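Side-chain contacts in putative ABC transporter amino acid-binding protein (PDB 2Q88), which binds the compatible solute ectoine as the substrate-binding protein of an ABC transporter, probably handing it on for uptake during osmoprotection: residues Glu22-Ala27 and Tyr238-Lys243; Ser93-Cys98 and Lys224-Gly229; Asp99-Ala104 and Gly132-Lys137; Ala78-Phe81 and Glu85-Ala88; Gly62-Gly67 and Asp74-Gly79. All blocks are in the same frame, centred on the assembly; numbering follows the deposited sequence.

Interaction 1 of 5, residues Glu22-Ala27 and Tyr238-Lys243; sequences EPPFTA and YGFSAK. With 4CS ((4S)-2-methyl-1,4,5,6-tetrahydropyrimidine-4-carboxylic acid), chain F.
Phe25 is sandwiched between the bound ectoine and Phe240, and so forms the first layer of protein behind the methyl group of the ligand. From CB the chain turns beside the backbone N (chi1 -65°), which places the ring between the ligand methyl and Phe240. CG is already touched from both sides: the ectoine methyl CAA is 3.5 Å from Phe25 CG, while Phe240 CZ stands off the other face. CD1 and CD2 lie under the same methyl, which sits over the centre of the ring, 3.4 Å above its plane. Farther out, Phe25 CE2 meets Phe240 CE2 at 3.6 Å, and CZ at the tip touches both Phe240 CE2 and CZ. The two rings make a T-shaped (edge-to-face) pair, Phe240 giving its edge to the face of Phe25, with planes 77° apart and centroids separated by 5.0 Å. Another part of the Phe240 edge, at CE1, borders the cis-proline Pro24, whose CG also lies 3.5 Å from Tyr238 O. Next to the methyl, Glu22 meets the ligand directly, taking the NAG hydrogen at OE2 (2.8 Å from NAG to OE2) and, weakly, at OE1; Ser176 and Tyr61 hold the same carboxylate. This part of the pocket offers carbon surface to the methyl and a carboxylate that probably stabilises the cationic amidinium ring.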
# COMPACT_ATOMS: atom_id res chain seq x y z
N GLU A 22 -2.50 -4.67 -6.27
CA GLU A 22 -3.27 -3.42 -6.33
C GLU A 22 -2.46 -2.41 -7.14
O GLU A 22 -1.70 -1.62 -6.56
CB GLU A 22 -3.55 -2.89 -4.92
CG GLU A 22 -4.38 -1.60 -4.90
CD GLU A 22 -4.50 -0.99 -3.51
OE1 GLU A 22 -4.84 -1.74 -2.57
OE2 GLU A 22 -4.26 0.25 -3.36
N PRO A 23 -2.56 -2.45 -8.47
CA PRO A 23 -1.83 -1.52 -9.32
C PRO A 23 -2.16 -0.06 -8.97
O PRO A 23 -3.33 0.23 -8.69
CB PRO A 23 -2.30 -1.86 -10.74
CG PRO A 23 -2.87 -3.25 -10.67
CD PRO A 23 -3.35 -3.44 -9.25
N PRO A 24 -1.21 0.87 -9.06
CA PRO A 24 0.19 0.63 -9.46
C PRO A 24 1.19 0.34 -8.34
O PRO A 24 2.41 0.39 -8.59
CB PRO A 24 0.56 1.96 -10.11
CG PRO A 24 -0.16 2.98 -9.26
CD PRO A 24 -1.47 2.31 -8.87
N PHE A 25 0.72 0.03 -7.13
CA PHE A 25 1.60 -0.36 -6.03
C PHE A 25 2.21 -1.74 -6.27
O PHE A 25 3.42 -1.92 -6.10
CB PHE A 25 0.85 -0.34 -4.71
CG PHE A 25 0.39 1.03 -4.28
CD1 PHE A 25 -0.80 1.56 -4.76
CD2 PHE A 25 1.15 1.78 -3.39
CE1 PHE A 25 -1.23 2.84 -4.35
CE2 PHE A 25 0.73 3.05 -2.97
CZ PHE A 25 -0.47 3.58 -3.45
N THR A 26 1.37 -2.71 -6.65
CA THR A 26 1.80 -4.09 -6.91
C THR A 26 0.94 -4.62 -8.03
O THR A 26 -0.22 -4.22 -8.17
CB THR A 26 1.60 -5.02 -5.68
OG1 THR A 26 0.24 -4.94 -5.25
CG2 THR A 26 2.41 -4.55 -4.46
N ALA A 27 1.48 -5.53 -8.83
CA ALA A 27 0.73 -6.10 -9.94
C ALA A 27 1.35 -7.45 -10.26
O ALA A 27 2.53 -7.65 -10.00
CB ALA A 27 0.80 -5.20 -11.17
N TYR A 238 5.02 4.98 -12.70
CA TYR A 238 3.79 4.46 -12.08
C TYR A 238 2.88 5.56 -11.53
O TYR A 238 1.74 5.28 -11.11
CB TYR A 238 4.15 3.49 -10.95
CG TYR A 238 4.69 2.16 -11.41
CD1 TYR A 238 3.84 1.20 -11.96
CD2 TYR A 238 6.04 1.85 -11.27
CE1 TYR A 238 4.32 -0.03 -12.38
CE2 TYR A 238 6.53 0.60 -11.68
CZ TYR A 238 5.66 -0.33 -12.23
OH TYR A 238 6.11 -1.57 -12.64
N GLY A 239 3.37 6.79 -11.50
CA GLY A 239 2.55 7.94 -11.10
C GLY A 239 2.92 8.55 -9.77
O GLY A 239 2.33 9.55 -9.34
N PHE A 240 3.92 7.96 -9.12
CA PHE A 240 4.37 8.42 -7.80
C PHE A 240 5.29 9.63 -7.88
O PHE A 240 5.90 9.89 -8.92
CB PHE A 240 5.03 7.27 -7.05
CG PHE A 240 4.08 6.18 -6.68
CD1 PHE A 240 3.94 5.06 -7.50
CD2 PHE A 240 3.31 6.27 -5.52
CE1 PHE A 240 3.04 4.04 -7.16
CE2 PHE A 240 2.42 5.27 -5.17
CZ PHE A 240 2.29 4.15 -5.99
N SER A 241 5.38 10.39 -6.80
CA SER A 241 6.29 11.53 -6.73
C SER A 241 7.51 11.18 -5.89
O SER A 241 7.38 10.83 -4.72
CB SER A 241 5.58 12.76 -6.16
OG SER A 241 6.51 13.78 -5.84
N ALA A 242 8.69 11.24 -6.49
CA ALA A 242 9.92 11.00 -5.74
C ALA A 242 10.19 12.13 -4.76
O ALA A 242 10.70 11.90 -3.66
CB ALA A 242 11.10 10.82 -6.68
N LYS A 243 9.83 13.35 -5.16
CA LYS A 243 9.94 14.53 -4.31
C LYS A 243 9.20 14.33 -2.97
O LYS A 243 9.76 14.58 -1.91
CB LYS A 243 9.40 15.74 -5.07
CG LYS A 243 9.76 17.11 -4.51
CD LYS A 243 8.90 18.19 -5.21
CE LYS A 243 9.06 19.59 -4.62
NZ LYS A 243 10.07 20.42 -5.35
O 4CS F . -3.35 -0.01 4.48
C 4CS F . -2.62 0.35 3.55
OXT 4CS F . -1.40 0.46 3.73
CA 4CS F . -3.22 0.68 2.19
CB 4CS F . -4.34 -0.26 1.79
CAD 4CS F . -4.92 0.18 0.44
NAG 4CS F . -3.83 0.25 -0.57
CAI 4CS F . -2.50 0.52 -0.19
CAA 4CS F . -1.38 0.57 -1.24
N 4CS F . -2.17 0.70 1.16

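Interaction 2 of 5, residues Ser93-Cys98 and Lys224-Gly229; sequences SQPILC and KLKESG
Lys226 reaches from the last turn of helix 212-228 to the carbonyl of Pro95, and this one side chain carries most of the contact between the two segments. Along the helix, Lys224 comes first, its NZ turned to Glu221 in a salt bridge one turn back. Leu225 follows on the buried side, packed on Ile45 and Arg48 of helix 37-48. Lys226 then points at the loop 93-98. Its CG lies beside the backbone N, and from there the chain runs out fully extended (chi2 173°, chi3 171°, chi4 177°), which spends its whole length on spanning the gap. NZ donates to Pro95 O over 2.8 Å, arriving in the carbonyl plane, and the last methylene follows it, with Lys226 CE 3.3 Å from Pro95 O. Beside the ammonium group lie two carbons of the loop: Gln94 CB is 3.9 Å from Lys226 NZ, and Pro95 CD is slightly farther. The Gln94 amide itself bends away to accept a bond from Arg250 N. Lys226 also makes a cation-pi contact with Phe231, so the ammonium group is shared between a carbonyl and an aromatic ring. At Gly229 the helix stops with positive phi, and the same residue takes the N-cap position of helix 230-235. Such a late helix laid against the segment that leads into strand 98-106 fits the type II periplasmic binding protein fold, in which the chain leaves its first lobe and later returns to it.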
# COMPACT_ATOMS: atom_id res chain seq x y z
N SER A 93 11.79 0.61 6.30
CA SER A 93 12.77 1.39 5.59
C SER A 93 12.35 2.86 5.61
O SER A 93 11.30 3.19 6.14
CB SER A 93 12.84 0.95 4.13
OG SER A 93 11.67 1.38 3.45
N GLN A 94 13.15 3.71 5.00
CA GLN A 94 12.78 5.11 4.74
C GLN A 94 11.65 5.15 3.69
O GLN A 94 11.38 4.12 3.06
CB GLN A 94 14.03 5.88 4.30
CG GLN A 94 15.04 6.13 5.45
CD GLN A 94 14.45 6.93 6.61
OE1 GLN A 94 13.64 7.84 6.42
NE2 GLN A 94 14.88 6.60 7.83
N PRO A 95 10.96 6.28 3.54
CA PRO A 95 9.77 6.34 2.68
C PRO A 95 10.05 6.07 1.21
O PRO A 95 11.12 6.40 0.70
CB PRO A 95 9.26 7.78 2.86
CG PRO A 95 9.96 8.32 4.05
CD PRO A 95 11.25 7.58 4.16
N ILE A 96 9.07 5.46 0.55
CA ILE A 96 9.19 5.11 -0.86
C ILE A 96 8.01 5.60 -1.69
O ILE A 96 8.19 6.45 -2.57
CB ILE A 96 9.37 3.56 -1.03
CG1 ILE A 96 10.65 3.09 -0.33
CG2 ILE A 96 9.41 3.20 -2.53
CD1 ILE A 96 10.85 1.57 -0.25
N LEU A 97 6.82 5.06 -1.41
CA LEU A 97 5.61 5.37 -2.19
C LEU A 97 4.60 6.17 -1.38
O LEU A 97 4.07 5.70 -0.37
CB LEU A 97 4.93 4.09 -2.69
CG LEU A 97 5.78 3.09 -3.49
CD1 LEU A 97 4.87 2.00 -4.03
CD2 LEU A 97 6.48 3.78 -4.66
N CYS A 98 4.33 7.38 -1.85
CA CYS A 98 3.43 8.31 -1.17
C CYS A 98 2.14 8.47 -1.96
O CYS A 98 2.16 8.50 -3.18
CB CYS A 98 4.12 9.67 -1.04
SG CYS A 98 5.60 9.62 -0.00
N LYS A 224 21.07 5.59 -2.00
CA LYS A 224 21.85 5.76 -3.23
C LYS A 224 20.97 5.90 -4.47
O LYS A 224 21.28 6.69 -5.37
CB LYS A 224 22.86 4.61 -3.39
CG LYS A 224 23.97 4.67 -2.36
CD LYS A 224 25.08 3.66 -2.61
CE LYS A 224 24.82 2.37 -1.89
NZ LYS A 224 26.05 1.49 -1.81
N LEU A 225 19.88 5.14 -4.52
CA LEU A 225 18.89 5.25 -5.59
C LEU A 225 18.25 6.65 -5.61
O LEU A 225 18.08 7.25 -6.67
CB LEU A 225 17.79 4.21 -5.39
CG LEU A 225 17.59 2.96 -6.26
CD1 LEU A 225 18.83 2.46 -7.01
CD2 LEU A 225 16.93 1.85 -5.44
N LYS A 226 17.90 7.14 -4.42
CA LYS A 226 17.31 8.48 -4.28
C LYS A 226 18.28 9.56 -4.76
O LYS A 226 17.90 10.41 -5.55
CB LYS A 226 16.88 8.74 -2.83
CG LYS A 226 15.60 7.97 -2.42
CD LYS A 226 15.29 8.12 -0.94
CE LYS A 226 13.91 7.55 -0.60
NZ LYS A 226 13.60 7.63 0.85
N GLU A 227 19.53 9.48 -4.30
CA GLU A 227 20.60 10.42 -4.64
C GLU A 227 20.91 10.46 -6.15
O GLU A 227 21.00 11.54 -6.74
CB GLU A 227 21.85 10.06 -3.82
CG GLU A 227 23.13 10.77 -4.21
CD GLU A 227 23.50 11.93 -3.31
OE1 GLU A 227 22.95 12.04 -2.19
OE2 GLU A 227 24.38 12.72 -3.71
N SER A 228 21.03 9.30 -6.77
CA SER A 228 21.36 9.23 -8.20
C SER A 228 20.21 9.65 -9.13
O SER A 228 20.44 10.07 -10.27
CB SER A 228 21.83 7.82 -8.58
OG SER A 228 20.77 6.89 -8.40
N GLY A 229 18.98 9.53 -8.65
CA GLY A 229 17.81 9.79 -9.49
C GLY A 229 17.19 8.51 -10.02
O GLY A 229 16.17 8.54 -10.72

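Interaction 3 of 5, residues Asp99-Ala104 and Gly132-Lys137; sequences DAEAFA and GGTEEK. With 4CS ((4S)-2-methyl-1,4,5,6-tetrahydropyrimidine-4-carboxylic acid), chain F.
At the N-terminal end of helix 134-141, which forms one wall of the ectoine pocket, Glu101 of the facing strand meets both Thr134 and Glu135. The hydroxyl of Thr134 donates to Glu101, OG1 to OE2 at 2.9 Å, and OE2 accepts with its syn lone pair. Thr134 OG1 sits between the backbone N and the carbonyl carbon (chi1 46°), which turns the hydroxyl to the strand and leaves CG2 beside the ligand carboxylate. The second pair brings two acids together: Glu101 OE1 and Glu135 OE2 are only 2.6 Å apart. A separation this short suggests that one of the groups holds a proton, which would relieve the repulsion of two buried carboxylates. Their planes stand 74° apart, so one group is turned nearly crosswise to the other. Both chains bend at chi2, and the fold in Glu135 also carries its other oxygen toward the ligand, with OE1 3.4 Å from ectoine CAD. The backbone at the helix start adds a bond to the ligand: Thr134 N donates to 4CS O, a carboxylate oxygen of ectoine, over 2.7 Å, a first-turn N-H at the helix N-terminus, well suited to an anion. Just before it, Gly132 N is held by Glu136 OE2, met from above the carboxylate plane, while Glu136 OE1 pairs with Arg146. In the fold, strand 98-106 runs antiparallel to strand 169-173, whose Ser171 and Pro173 touch Glu135, and Tyr116 of helix 116-121 packs on both Glu101 and Glu135.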
# COMPACT_ATOMS: atom_id res chain seq x y z
N ASP A 99 1.01 8.54 -1.26
CA ASP A 99 -0.28 8.78 -1.92
C ASP A 99 -1.36 9.27 -0.97
O ASP A 99 -1.31 9.01 0.24
CB ASP A 99 -0.78 7.53 -2.66
CG ASP A 99 -1.58 7.88 -3.92
OD1 ASP A 99 -1.59 9.05 -4.34
OD2 ASP A 99 -2.23 7.04 -4.57
N ALA A 100 -2.33 9.97 -1.55
CA ALA A 100 -3.53 10.39 -0.85
C ALA A 100 -4.60 9.30 -1.03
O ALA A 100 -4.40 8.36 -1.80
CB ALA A 100 -4.01 11.70 -1.43
N GLU A 101 -5.72 9.44 -0.32
CA GLU A 101 -6.82 8.48 -0.40
C GLU A 101 -7.90 9.01 -1.33
O GLU A 101 -8.09 10.23 -1.45
CB GLU A 101 -7.43 8.21 0.99
CG GLU A 101 -6.44 7.76 2.06
CD GLU A 101 -6.13 6.27 1.97
OE1 GLU A 101 -6.22 5.71 0.85
OE2 GLU A 101 -5.82 5.65 3.01
N ALA A 102 -8.60 8.09 -2.00
CA ALA A 102 -9.67 8.45 -2.92
C ALA A 102 -10.95 7.64 -2.67
O ALA A 102 -10.92 6.64 -1.96
CB ALA A 102 -9.21 8.30 -4.37
N PHE A 103 -12.06 8.10 -3.25
CA PHE A 103 -13.33 7.37 -3.29
C PHE A 103 -13.71 7.09 -4.73
O PHE A 103 -13.58 7.97 -5.59
CB PHE A 103 -14.47 8.22 -2.75
CG PHE A 103 -14.47 8.42 -1.26
CD1 PHE A 103 -13.75 7.60 -0.41
CD2 PHE A 103 -15.28 9.41 -0.71
CE1 PHE A 103 -13.80 7.80 1.00
CE2 PHE A 103 -15.34 9.60 0.66
CZ PHE A 103 -14.59 8.80 1.51
N ALA A 104 -14.23 5.89 -4.97
CA ALA A 104 -14.98 5.57 -6.18
C ALA A 104 -16.45 5.59 -5.77
O ALA A 104 -16.84 4.94 -4.80
CB ALA A 104 -14.58 4.20 -6.70
N GLY A 132 -8.01 -4.57 7.04
CA GLY A 132 -6.73 -4.23 7.68
C GLY A 132 -6.03 -3.04 7.05
O GLY A 132 -4.87 -2.75 7.37
N GLY A 133 -6.73 -2.35 6.14
CA GLY A 133 -6.15 -1.23 5.41
C GLY A 133 -6.36 0.12 6.06
O GLY A 133 -7.21 0.27 6.93
N THR A 134 -5.58 1.11 5.62
CA THR A 134 -5.72 2.47 6.15
C THR A 134 -7.11 3.05 5.94
O THR A 134 -7.60 3.78 6.80
CB THR A 134 -4.69 3.45 5.54
OG1 THR A 134 -4.63 3.26 4.12
CG2 THR A 134 -3.28 3.13 6.03
N GLU A 135 -7.74 2.76 4.80
CA GLU A 135 -9.07 3.32 4.52
C GLU A 135 -10.10 2.79 5.50
O GLU A 135 -10.93 3.55 6.00
CB GLU A 135 -9.54 3.02 3.10
CG GLU A 135 -8.61 3.58 2.04
CD GLU A 135 -7.40 2.70 1.84
OE1 GLU A 135 -7.42 1.54 2.30
OE2 GLU A 135 -6.41 3.18 1.24
N GLU A 136 -10.04 1.49 5.76
CA GLU A 136 -10.94 0.86 6.72
C GLU A 136 -10.81 1.52 8.10
O GLU A 136 -11.83 1.86 8.73
CB GLU A 136 -10.67 -0.64 6.81
CG GLU A 136 -11.55 -1.38 7.80
CD GLU A 136 -11.08 -2.80 8.06
OE1 GLU A 136 -11.91 -3.73 7.91
OE2 GLU A 136 -9.89 -2.99 8.41
N LYS A 137 -9.58 1.71 8.56
CA LYS A 137 -9.33 2.37 9.85
C LYS A 137 -9.83 3.82 9.88
O LYS A 137 -10.39 4.27 10.87
CB LYS A 137 -7.85 2.29 10.24
CG LYS A 137 -7.51 2.85 11.63
CD LYS A 137 -8.07 1.99 12.76
CE LYS A 137 -7.80 2.61 14.13
NZ LYS A 137 -8.24 1.74 15.25
O 4CS F . -3.35 -0.01 4.48
C 4CS F . -2.62 0.35 3.55
OXT 4CS F . -1.40 0.46 3.73
CA 4CS F . -3.22 0.68 2.19
CB 4CS F . -4.34 -0.26 1.79
CAD 4CS F . -4.92 0.18 0.44
NAG 4CS F . -3.83 0.25 -0.57
CAI 4CS F . -2.50 0.52 -0.19
CAA 4CS F . -1.38 0.57 -1.24
N 4CS F . -2.17 0.70 1.16

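Interaction 4 of 5, residues Ala78-Phe81 and Glu85-Ala88; sequences AGLF and ERCA. With 4CS ((4S)-2-methyl-1,4,5,6-tetrahydropyrimidine-4-carboxylic acid), chain F.
The guanidinium of Arg86 lies with one face against Leu80, whose CD1 stands 3.6 Å above the plane and toward the rim, while its edge is given to Phe81 O and to the ectoine carboxylate. The nearby Phe81 ring has Gly79 O over the centre of one face and meets the ligand ring nitrogen N obliquely. This is the anion site of a family 3 solute-binding protein, an arginine clamping the carboxylate of the substrate through two parallel hydrogen bonds. Arg86 NH2 donates to ectoine O and Arg86 NH1 to ectoine OXT, each over 2.8 Å and nearly straight (170° and 164°). The arginine chain, extended from CG to NE, spans from helix 84-87 to the pocket. NH1 has a second task, a 2.8 Å bond to Phe81 O, which lies in the carbonyl plane on a lone pair; this acceptor sits somewhat off the guanidinium plane. Bonded at both amino groups, the guanidinium can hardly rotate, and Leu80 shields it on one side. Behind it, the disulfide between Cys87 and Cys254 ties down the same helix. Phe81 N joins NH1 as the second donor to OXT, so that oxygen is gripped twice. From the same loop, Gly79 O comes to 2.8 Å from ectoine N, one of its two ring nitrogens.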
# COMPACT_ATOMS: atom_id res chain seq x y z
N ALA A 78 4.41 -3.59 -0.43
CA ALA A 78 3.03 -3.64 -0.88
C ALA A 78 2.31 -2.29 -0.85
O ALA A 78 1.11 -2.23 -1.12
CB ALA A 78 2.25 -4.67 -0.05
N GLY A 79 3.03 -1.22 -0.53
CA GLY A 79 2.39 0.06 -0.27
C GLY A 79 1.72 0.04 1.09
O GLY A 79 0.66 0.65 1.29
N LEU A 80 2.33 -0.68 2.04
CA LEU A 80 1.82 -0.75 3.42
C LEU A 80 2.22 0.52 4.17
O LEU A 80 3.34 0.63 4.70
CB LEU A 80 2.30 -2.02 4.13
CG LEU A 80 1.63 -2.32 5.49
CD1 LEU A 80 0.22 -2.87 5.32
CD2 LEU A 80 2.49 -3.26 6.30
N PHE A 81 1.31 1.49 4.18
CA PHE A 81 1.61 2.84 4.64
C PHE A 81 2.06 2.87 6.09
O PHE A 81 1.54 2.13 6.93
CB PHE A 81 0.38 3.74 4.48
CG PHE A 81 -0.08 3.93 3.05
CD1 PHE A 81 0.82 4.27 2.04
CD2 PHE A 81 -1.45 3.87 2.74
CE1 PHE A 81 0.37 4.48 0.72
CE2 PHE A 81 -1.90 4.07 1.42
CZ PHE A 81 -0.99 4.38 0.43
N GLU A 85 1.16 2.76 14.94
CA GLU A 85 0.84 1.36 15.28
C GLU A 85 1.60 0.31 14.49
O GLU A 85 2.02 -0.70 15.04
CB GLU A 85 -0.66 1.07 15.13
CG GLU A 85 -1.33 1.87 14.02
CD GLU A 85 -1.81 3.21 14.52
OE1 GLU A 85 -1.20 4.24 14.18
OE2 GLU A 85 -2.81 3.23 15.28
N ARG A 86 1.75 0.56 13.19
CA ARG A 86 2.49 -0.35 12.33
C ARG A 86 3.99 -0.23 12.58
O ARG A 86 4.69 -1.22 12.59
CB ARG A 86 2.20 -0.06 10.86
CG ARG A 86 0.75 -0.28 10.45
CD ARG A 86 0.51 0.04 8.97
NE ARG A 86 -0.84 -0.32 8.56
CZ ARG A 86 -1.34 -0.12 7.35
NH1 ARG A 86 -0.60 0.45 6.40
NH2 ARG A 86 -2.58 -0.51 7.08
N CYS A 87 4.45 1.01 12.78
CA CYS A 87 5.85 1.29 13.07
C CYS A 87 6.34 0.58 14.33
O CYS A 87 7.51 0.21 14.42
CB CYS A 87 6.08 2.80 13.17
SG CYS A 87 5.79 3.63 11.59
N ALA A 88 5.44 0.37 15.28
CA ALA A 88 5.76 -0.34 16.52
C ALA A 88 5.92 -1.85 16.33
O ALA A 88 6.54 -2.51 17.16
CB ALA A 88 4.70 -0.06 17.57
O 4CS F . -3.35 -0.01 4.48
C 4CS F . -2.62 0.35 3.55
OXT 4CS F . -1.40 0.46 3.73
CA 4CS F . -3.22 0.68 2.19
CB 4CS F . -4.34 -0.26 1.79
CAD 4CS F . -4.92 0.18 0.44
NAG 4CS F . -3.83 0.25 -0.57
CAI 4CS F . -2.50 0.52 -0.19
CAA 4CS F . -1.38 0.57 -1.24
N 4CS F . -2.17 0.70 1.16

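Interaction 5 of 5, residues Gly62-Gly67 and Asp74-Gly79; sequences GAMIPG and DAITAG. With 4CS ((4S)-2-methyl-1,4,5,6-tetrahydropyrimidine-4-carboxylic acid), chain F.
Met64 and Ile65, on helix 64-69, rest on Ile76 and Ala78 in a contact whose side-chain atoms are all carbon or sulfur. Side-chain packing accounts for most of it. Met64 leaves the helix with CG beside the backbone N and is extended from there on (chi2 177°, chi3 -176°), so that it runs obliquely across Ile76 and carries its tip on to the next inward-facing residue. On the way SD lies 3.8 Å from Ile76 CG2, and at the end CE meets Ala78 CB at 3.7 Å. Ile65 adds the other flank, crossing Ile76 at about a right angle with its CG1 3.9 Å from Ile76 CD1. A second kind of contact sets a side chain against backbone. Ile76 CD1 reaches the helix backbone and touches Met64 C at 3.6 Å, with Met64 O and Ile65 N close by; Gly67 N bonded to Ala63 O closes this turn. The third kind concerns the ligand, because the strand ends in the loop that borders ectoine: Ala78 O is 3.7 Å from the methyl carbon CAA. Helix 64-69 is the connection of a beta-alpha-beta crossover, joining parallel strands 53-58 and 75-76 on either side of strand 14-19. Across the two segments the match is one of shape, the unbranched methionine chain lying along the branched isoleucine; the contact is held by apolar packing and carries no directional bond between the two segments, while the same loop borders the ligand through Ala78 O and Gly79 O.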
# COMPACT_ATOMS: atom_id res chain seq x y z
N GLY A 62 -4.45 -7.07 5.94
CA GLY A 62 -4.51 -7.43 7.36
C GLY A 62 -3.66 -8.64 7.74
O GLY A 62 -3.34 -8.84 8.92
N ALA A 63 -3.30 -9.46 6.76
CA ALA A 63 -2.47 -10.64 7.02
C ALA A 63 -0.96 -10.39 6.95
O ALA A 63 -0.17 -11.26 7.32
CB ALA A 63 -2.87 -11.78 6.06
N MET A 64 -0.56 -9.21 6.49
CA MET A 64 0.84 -8.97 6.16
C MET A 64 1.78 -8.90 7.35
O MET A 64 2.75 -9.66 7.44
CB MET A 64 0.98 -7.74 5.27
CG MET A 64 0.43 -7.97 3.87
SD MET A 64 0.52 -6.48 2.90
CE MET A 64 -0.30 -7.00 1.39
N ILE A 65 1.48 -7.98 8.27
CA ILE A 65 2.30 -7.87 9.49
C ILE A 65 2.34 -9.19 10.28
O ILE A 65 3.44 -9.63 10.65
CB ILE A 65 1.90 -6.62 10.33
CG1 ILE A 65 2.22 -5.35 9.53
CG2 ILE A 65 2.62 -6.63 11.68
CD1 ILE A 65 1.79 -4.02 10.19
N PRO A 66 1.19 -9.82 10.56
CA PRO A 66 1.19 -11.13 11.20
C PRO A 66 2.13 -12.16 10.55
O PRO A 66 2.87 -12.83 11.27
CB PRO A 66 -0.27 -11.57 11.08
CG PRO A 66 -1.04 -10.28 11.15
CD PRO A 66 -0.19 -9.31 10.37
N GLY A 67 2.09 -12.30 9.23
CA GLY A 67 2.95 -13.25 8.52
C GLY A 67 4.42 -12.88 8.58
O GLY A 67 5.29 -13.74 8.66
N ASP A 74 9.97 -12.22 4.17
CA ASP A 74 11.19 -11.49 4.54
C ASP A 74 10.96 -9.99 4.59
O ASP A 74 11.59 -9.29 5.37
CB ASP A 74 12.30 -11.85 3.56
CG ASP A 74 12.59 -13.34 3.53
OD1 ASP A 74 12.75 -13.92 4.63
OD2 ASP A 74 12.66 -14.03 2.48
N ALA A 75 10.05 -9.51 3.75
CA ALA A 75 9.71 -8.09 3.70
C ALA A 75 8.27 -7.93 3.24
O ALA A 75 7.76 -8.78 2.53
CB ALA A 75 10.65 -7.35 2.73
N ILE A 76 7.62 -6.85 3.66
CA ILE A 76 6.33 -6.46 3.07
C ILE A 76 6.63 -5.35 2.08
O ILE A 76 7.14 -4.32 2.46
CB ILE A 76 5.35 -5.96 4.16
CG1 ILE A 76 5.02 -7.07 5.16
CG2 ILE A 76 4.07 -5.44 3.53
CD1 ILE A 76 4.41 -6.54 6.47
N THR A 77 6.33 -5.56 0.80
CA THR A 77 6.61 -4.54 -0.20
C THR A 77 5.34 -4.33 -1.01
O THR A 77 5.21 -4.83 -2.13
CB THR A 77 7.77 -4.98 -1.12
OG1 THR A 77 7.42 -6.21 -1.73
CG2 THR A 77 9.02 -5.32 -0.30
N ALA A 78 4.41 -3.59 -0.43
CA ALA A 78 3.03 -3.64 -0.88
C ALA A 78 2.31 -2.29 -0.85
O ALA A 78 1.11 -2.23 -1.12
CB ALA A 78 2.25 -4.67 -0.05
N GLY A 79 3.03 -1.22 -0.53
CA GLY A 79 2.39 0.06 -0.27
C GLY A 79 1.72 0.04 1.09
O GLY A 79 0.66 0.65 1.29
O 4CS F . -3.35 -0.01 4.48
C 4CS F . -2.62 0.35 3.55
OXT 4CS F . -1.40 0.46 3.73
CA 4CS F . -3.22 0.68 2.19
CB 4CS F . -4.34 -0.26 1.79
CAD 4CS F . -4.92 0.18 0.44
NAG 4CS F . -3.83 0.25 -0.57
CAI 4CS F . -2.50 0.52 -0.19
CAA 4CS F . -1.38 0.57 -1.24
N 4CS F . -2.17 0.70 1.16

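How the interactions relate
Along the chain, interaction 1 encloses all the others. Interactions 5 and 4 come first within it, sharing Ala78 and Gly79 with centres 8 Å apart; interaction 2 opens next and has interaction 3 nested inside it. Segments 93-98 and 99-104 adjoin on the way into strand 98-106, so interactions 2 and 3 are neighbours in sequence although their centres are 23 Å apart. Four contacts, 1, 3, 4 and 5, reach ectoine from different parts of the fold, while interaction 2 lies farther off and meets interaction 1 through Leu97, which packs on Phe25 and Phe240. The bound ectoine thus lies among segments distant in sequence, consistent with a cleft between two lobes.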